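Local coordinates for putative sensory box/GGDEF family protein (PDB 3LID) that probably makes cyclic di-GMP from two GTP molecules as a membrane signalling protein, represented here by its extracellular PDC-fold sensor domain, at residues His46-Ser49 with Leu50-Tyr53; Ile158-Asp162 with Val163-Tyr167. All blocks are in the same frame, centred on the assembly; numbering follows the deposited sequence.

Interaction 1 (His46-Ser49 with Leu50-Tyr53); sequences HSQS and LYDY
Ser47 OG sits between its own backbone N and carbonyl carbon (chi1 83°), and from there it accepts the amide of Leu50, with 3.1 Å between Ser47 OG and Leu50 N. This is an N-cap: Ser47 stands just ahead of helix 48-55 and satisfies an amide of the first turn, which has no preceding helical carbonyl to bond to. Leu50 CB packs against the same hydroxyl, 3.4 Å from Ser47 OG. The backbone then runs as a regular helix, Ser47 O taking Tyr51 N, Gln48 O taking Asp52 N and Ser49 O taking Tyr53 N.

On the outer side, Gln48 starts with CG opposite the backbone N (chi1 -173°) and then bends at chi2, which swings its amide forward along the helix to Asp52. Gln48 NE2 donates to Asp52 OD1 at 2.8 Å, meeting the syn side of the carboxylate but 34° out of its plane, while the oxygen lies in the plane of the glutamine amide. The same nitrogen passes 3.5 Å from Tyr51 CD2. Gln48 and Tyr51 run alongside each other, with amide and ring nearly perpendicular.

Tyr51 OH is hydrogen-bonded to Arg55 NH1, four residues further along the helix. Ser47 and Ser49 both rest on Met68 of helix 59-76, and Tyr53 touches Leu62 and Leu65 of that helix as well as Lys92 and Val93 of strand 91-98.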
ATOM      1  N   HIS A  46      16.773   9.766 -10.325  1.00 19.12           N
ATOM      2  CA  HIS A  46      17.767  10.170 -11.340  1.00 20.92           C
ATOM      3  C   HIS A  46      17.364  11.439 -12.096  1.00 21.53           C
ATOM      4  O   HIS A  46      17.787  11.658 -13.250  1.00 23.63           O
ATOM      5  CB  HIS A  46      18.075   8.981 -12.280  1.00 20.51           C
ATOM      6  CG  HIS A  46      18.855   7.888 -11.624  1.00 22.65           C
ATOM      7  ND1 HIS A  46      18.273   6.756 -11.066  1.00 25.39           N
ATOM      8  CD2 HIS A  46      20.187   7.787 -11.375  1.00 21.07           C
ATOM      9  CE1 HIS A  46      19.217   6.005 -10.522  1.00 25.85           C
ATOM     10  NE2 HIS A  46      20.382   6.599 -10.715  1.00 25.42           N
ATOM     11  N   SER A  47      16.604  12.321 -11.478  1.00 20.21           N
ATOM     12  CA  SER A  47      16.001  13.371 -12.222  1.00 22.02           C
ATOM     13  C   SER A  47      16.904  14.597 -12.197  1.00 19.44           C
ATOM     14  O   SER A  47      17.658  14.863 -11.237  1.00 19.00           O
ATOM     15  CB  SER A  47      14.622  13.719 -11.686  1.00 22.30           C
ATOM     16  OG  SER A  47      14.687  14.567 -10.614  1.00 20.30           O
ATOM     17  N   GLN A  48      16.848  15.286 -13.294  1.00 20.86           N
ATOM     18  CA  GLN A  48      17.628  16.524 -13.433  1.00 22.49           C
ATOM     19  C   GLN A  48      17.233  17.585 -12.377  1.00 21.33           C
ATOM     20  O   GLN A  48      18.105  18.284 -11.810  1.00 21.40           O
ATOM     21  CB  GLN A  48      17.363  17.110 -14.828  1.00 24.13           C
ATOM     22  CG  GLN A  48      18.263  18.326 -15.149  1.00 24.31           C
ATOM     23  CD  GLN A  48      19.681  17.885 -15.323  1.00 29.91           C
ATOM     24  OE1 GLN A  48      19.975  17.003 -16.146  1.00 34.05           O
ATOM     25  NE2 GLN A  48      20.592  18.483 -14.552  1.00 32.66           N
ATOM     26  N   SER A  49      15.941  17.717 -12.111  1.00 18.78           N
ATOM     27  CA  SER A  49      15.470  18.728 -11.169  1.00 19.63           C
ATOM     28  C   SER A  49      15.992  18.409  -9.770  1.00 18.51           C
ATOM     29  O   SER A  49      16.322  19.291  -9.004  1.00 16.90           O
ATOM     30  CB  SER A  49      13.931  18.885 -11.209  1.00 21.44           C
ATOM     31  OG  SER A  49      13.231  17.644 -11.074  1.00 27.12           O
ATOM     32  N   LEU A  50      16.037  17.121  -9.410  1.00 17.71           N
ATOM     33  CA  LEU A  50      16.541  16.823  -8.075  1.00 16.26           C
ATOM     34  C   LEU A  50      18.075  17.082  -8.052  1.00 17.30           C
ATOM     35  O   LEU A  50      18.605  17.689  -7.092  1.00 16.03           O
ATOM     36  CB  LEU A  50      16.248  15.361  -7.676  1.00 17.99           C
ATOM     37  CG  LEU A  50      16.866  14.839  -6.396  1.00 15.81           C
ATOM     38  CD1 LEU A  50      16.346  15.628  -5.193  1.00 14.82           C
ATOM     39  CD2 LEU A  50      16.555  13.298  -6.258  1.00 18.78           C
ATOM     40  N   TYR A  51      18.754  16.671  -9.116  1.00 18.72           N
ATOM     41  CA  TYR A  51      20.207  16.868  -9.234  1.00 19.71           C
ATOM     42  C   TYR A  51      20.522  18.361  -9.123  1.00 19.63           C
ATOM     43  O   TYR A  51      21.386  18.767  -8.326  1.00 19.83           O
ATOM     44  CB  TYR A  51      20.624  16.350 -10.561  1.00 20.43           C
ATOM     45  CG  TYR A  51      22.056  16.668 -10.800  1.00 23.77           C
ATOM     46  CD1 TYR A  51      23.048  15.939 -10.193  1.00 31.00           C
ATOM     47  CD2 TYR A  51      22.412  17.752 -11.634  1.00 29.86           C
ATOM     48  CE1 TYR A  51      24.409  16.250 -10.435  1.00 34.44           C
ATOM     49  CE2 TYR A  51      23.748  18.075 -11.879  1.00 32.52           C
ATOM     50  CZ  TYR A  51      24.731  17.315 -11.280  1.00 36.99           C
ATOM     51  OH  TYR A  51      26.057  17.653 -11.493  1.00 41.02           O
ATOM     52  N   ASP A  52      19.774  19.168  -9.859  1.00 19.86           N
ATOM     53  CA  ASP A  52      20.030  20.636  -9.795  1.00 20.13           C
ATOM     54  C   ASP A  52      19.893  21.215  -8.407  1.00 19.88           C
ATOM     55  O   ASP A  52      20.745  22.069  -7.966  1.00 19.36           O
ATOM     56  CB  ASP A  52      19.137  21.426 -10.760  1.00 20.64           C
ATOM     57  CG  ASP A  52      19.418  21.094 -12.236  1.00 19.29           C
ATOM     58  OD1 ASP A  52      20.497  20.537 -12.601  1.00 21.37           O
ATOM     59  OD2 ASP A  52      18.537  21.406 -13.063  1.00 23.68           O
ATOM     60  N   TYR A  53      18.832  20.825  -7.705  1.00 17.10           N
ATOM     61  CA  TYR A  53      18.604  21.259  -6.378  1.00 17.51           C
ATOM     62  C   TYR A  53      19.765  20.791  -5.439  1.00 16.25           C
ATOM     63  O   TYR A  53      20.205  21.576  -4.588  1.00 17.40           O
ATOM     64  CB  TYR A  53      17.223  20.729  -5.865  1.00 17.47           C
ATOM     65  CG  TYR A  53      17.023  20.860  -4.387  1.00 16.89           C
ATOM     66  CD1 TYR A  53      16.797  22.134  -3.797  1.00 16.68           C
ATOM     67  CD2 TYR A  53      17.151  19.727  -3.554  1.00 15.52           C
ATOM     68  CE1 TYR A  53      16.639  22.243  -2.360  1.00 16.32           C
ATOM     69  CE2 TYR A  53      16.993  19.807  -2.186  1.00 19.74           C
ATOM     70  CZ  TYR A  53      16.757  21.063  -1.585  1.00 19.11           C
ATOM     71  OH  TYR A  53      16.581  21.101  -0.209  1.00 19.88           O
TER

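Interaction 2 (Ile158-Asp162 with Val163-Tyr167); sequences ISVND and VRQGY
Val160 and Gln165 touch across a beta hairpin, the tight connection between strands 150-160 and 163-173 of the seven-stranded antiparallel sheet, one of two in this PDC-fold sensor domain. A type I' turn runs from Val160 to Val163, and those two residues form a hydrogen-bonded pair through both backbone amides. One step back, Ser159 faces Arg164 in a non-hydrogen-bonded pair. A classic beta bulge follows, in which Gln165 and Gly166 together oppose Ile158: Gln165 N donates to Ile158 O at 2.8 Å, in the carbonyl plane, and Ile158 N donates to Gly166 O. Gly166 adopts backbone angles at which a beta carbon would collide with the carbonyl oxygen of Gln165.

The aliphatic part of Gln165 lies aslant over Val160, its CG 3.8 Å from Val160 CG2. With CG beside its backbone N (chi1 -58°) and a further bend at chi2, the side chain doubles back along its own strand. Leu54 and Arg55 of helix 48-55 pack on this side, against Gln165 and Val160 respectively.

Ser159 and Arg164 turn to the other face. Ser159 OG bonds to Glu128, while the Arg164 guanidinium is gripped by Gln123 O, Leu125 O and Asn127 OD1, and its edge also meets Tyr167 OH, 3.0 Å from Arg164 NH1. A water bridges Asp162 O and Arg164 N.

Val163 O takes two donors from opposite faces of its carbonyl plane: Val160 N at 3.0 Å, and Gln165 NE2 at 3.0 Å with an N-H...O angle of 168°.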
ATOM      1  N   ILE A 158      20.634   9.127  -2.253  1.00 15.19           N
ATOM      2  CA  ILE A 158      20.934   9.835  -3.460  1.00 15.93           C
ATOM      3  C   ILE A 158      22.353  10.463  -3.219  1.00 17.32           C
ATOM      4  O   ILE A 158      22.575  11.067  -2.192  1.00 18.46           O
ATOM      5  CB  ILE A 158      19.961  11.016  -3.735  1.00 16.51           C
ATOM      6  CG1 ILE A 158      18.493  10.471  -3.880  1.00 15.82           C
ATOM      7  CG2 ILE A 158      20.430  11.708  -5.105  1.00 15.81           C
ATOM      8  CD1 ILE A 158      18.356   9.390  -4.978  1.00 14.04           C
ATOM      9  N   SER A 159      23.229  10.258  -4.194  1.00 18.36           N
ATOM     10  CA  SER A 159      24.614  10.771  -4.062  1.00 18.07           C
ATOM     11  C   SER A 159      24.965  11.695  -5.239  1.00 18.25           C
ATOM     12  O   SER A 159      24.342  11.679  -6.331  1.00 18.14           O
ATOM     13  CB  SER A 159      25.613   9.627  -3.950  1.00 18.29           C
ATOM     14  OG  SER A 159      25.634   8.836  -5.143  1.00 21.36           O
ATOM     15  N   VAL A 160      25.996  12.523  -5.027  1.00 17.99           N
ATOM     16  CA  VAL A 160      26.513  13.455  -6.081  1.00 18.44           C
ATOM     17  C   VAL A 160      28.034  13.252  -5.980  1.00 18.62           C
ATOM     18  O   VAL A 160      28.584  13.407  -4.860  1.00 18.04           O
ATOM     19  CB  VAL A 160      26.183  14.912  -5.788  1.00 20.37           C
ATOM     20  CG1 VAL A 160      26.951  15.845  -6.740  1.00 22.88           C
ATOM     21  CG2 VAL A 160      24.682  15.171  -5.944  1.00 20.54           C
ATOM     22  N   ASN A 161      28.647  12.837  -7.093  1.00 19.33           N
ATOM     23  CA  ASN A 161      30.096  12.513  -7.089  1.00 21.50           C
ATOM     24  C   ASN A 161      30.397  11.514  -6.012  1.00 21.19           C
ATOM     25  O   ASN A 161      31.380  11.629  -5.296  1.00 21.90           O
ATOM     26  CB  ASN A 161      30.916  13.807  -6.887  1.00 21.77           C
ATOM     27  CG  ASN A 161      30.907  14.675  -8.086  1.00 20.93           C
ATOM     28  OD1 ASN A 161      30.528  15.903  -8.055  1.00 24.08           O
ATOM     29  ND2 ASN A 161      31.248  14.087  -9.177  1.00 21.14           N
ATOM     30  N   ASP A 162      29.499  10.520  -5.829  1.00 20.58           N
ATOM     31  CA  ASP A 162      29.699   9.509  -4.810  1.00 21.23           C
ATOM     32  C   ASP A 162      29.573   9.909  -3.364  1.00 20.11           C
ATOM     33  O   ASP A 162      29.809   9.103  -2.511  1.00 22.94           O
ATOM     34  CB  ASP A 162      30.978   8.694  -5.021  1.00 23.23           C
ATOM     35  CG  ASP A 162      31.013   8.061  -6.410  1.00 31.77           C
ATOM     36  OD1 ASP A 162      30.054   7.306  -6.761  1.00 31.46           O
ATOM     37  OD2 ASP A 162      31.949   8.374  -7.200  1.00 35.15           O
ATOM     38  N   VAL A 163      29.116  11.135  -3.078  1.00 18.53           N
ATOM     39  CA  VAL A 163      28.937  11.544  -1.729  1.00 16.65           C
ATOM     40  C   VAL A 163      27.416  11.606  -1.453  1.00 17.18           C
ATOM     41  O   VAL A 163      26.690  12.332  -2.132  1.00 17.84           O
ATOM     42  CB  VAL A 163      29.527  12.972  -1.508  1.00 18.28           C
ATOM     43  CG1 VAL A 163      29.287  13.447  -0.074  1.00 16.82           C
ATOM     44  CG2 VAL A 163      31.096  12.931  -1.884  1.00 18.15           C
ATOM     45  N   ARG A 164      27.005  10.835  -0.460  1.00 17.79           N
ATOM     46  CA  ARG A 164      25.561  10.779  -0.151  1.00 18.37           C
ATOM     47  C   ARG A 164      25.065  12.150   0.283  1.00 18.38           C
ATOM     48  O   ARG A 164      25.673  12.824   1.162  1.00 18.24           O
ATOM     49  CB  ARG A 164      25.325   9.768   0.971  1.00 17.14           C
ATOM     50  CG  ARG A 164      23.788   9.531   1.136  1.00 18.43           C
ATOM     51  CD  ARG A 164      23.576   8.362   2.140  1.00 17.44           C
ATOM     52  NE  ARG A 164      24.011   7.158   1.421  1.00 16.51           N
ATOM     53  CZ  ARG A 164      23.841   5.930   1.886  1.00 18.10           C
ATOM     54  NH1 ARG A 164      23.209   5.719   3.021  1.00 18.32           N
ATOM     55  NH2 ARG A 164      24.242   4.896   1.137  1.00 20.12           N
ATOM     56  N   GLN A 165      23.981  12.610  -0.356  1.00 17.14           N
ATOM     57  CA  GLN A 165      23.320  13.888  -0.018  1.00 17.85           C
ATOM     58  C   GLN A 165      22.098  13.736   0.892  1.00 17.53           C
ATOM     59  O   GLN A 165      21.667  14.674   1.563  1.00 16.60           O
ATOM     60  CB  GLN A 165      22.882  14.599  -1.312  1.00 19.74           C
ATOM     61  CG  GLN A 165      24.113  14.854  -2.247  1.00 21.28           C
ATOM     62  CD  GLN A 165      25.177  15.746  -1.516  1.00 19.67           C
ATOM     63  OE1 GLN A 165      24.860  16.876  -1.150  1.00 24.45           O
ATOM     64  NE2 GLN A 165      26.408  15.258  -1.354  1.00 19.27           N
ATOM     65  N   GLY A 166      21.550  12.537   0.895  1.00 16.17           N
ATOM     66  CA  GLY A 166      20.275  12.338   1.622  1.00 14.85           C
ATOM     67  C   GLY A 166      19.530  11.139   0.997  1.00 14.87           C
ATOM     68  O   GLY A 166      20.091  10.309   0.324  1.00 15.70           O
ATOM     69  N   TYR A 167      18.221  11.161   1.221  1.00 14.15           N
ATOM     70  CA  TYR A 167      17.379  10.014   0.848  1.00 15.06           C
ATOM     71  C   TYR A 167      16.146  10.510   0.180  1.00 15.72           C
ATOM     72  O   TYR A 167      15.461  11.387   0.700  1.00 16.31           O
ATOM     73  CB  TYR A 167      16.962   9.248   2.133  1.00 14.99           C
ATOM     74  CG  TYR A 167      18.207   8.806   2.884  1.00 14.36           C
ATOM     75  CD1 TYR A 167      18.791   7.562   2.605  1.00 15.64           C
ATOM     76  CD2 TYR A 167      18.784   9.627   3.845  1.00 17.30           C
ATOM     77  CE1 TYR A 167      19.997   7.170   3.252  1.00 18.45           C
ATOM     78  CE2 TYR A 167      19.993   9.270   4.486  1.00 15.66           C
ATOM     79  CZ  TYR A 167      20.572   8.020   4.170  1.00 18.87           C
ATOM     80  OH  TYR A 167      21.728   7.660   4.798  1.00 19.17           O
TER
HETATM   81  O   HOH W   1      28.593   8.231   0.240  1.00 36.16           O

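Interactions 1 and 2 occupy the same end of the sensor domain, their centres about 12 Å apart, and meet directly where Leu50 CD2 packs 4.2 Å from Ile158 CG1. Each is local and partly buried: interaction 1 starts helix 48-55, and interaction 2 closes the hairpin of strands 150-160 and 163-173. That helix lies against the hairpin, so buried Leu50 and Ile158 belong to a shared apolar layer, whereas Gln48, Asp52, Asn161 and Asp162 lie toward the surface. Their chemistry differs: a serine cap and a Gln-Asp side-chain hydrogen bond between residues four apart in 46-53, against cross-strand backbone N-H...O hydrogen bonds and a bulge in 158-167, supplemented by side-chain bonds from Gln165 and Arg164.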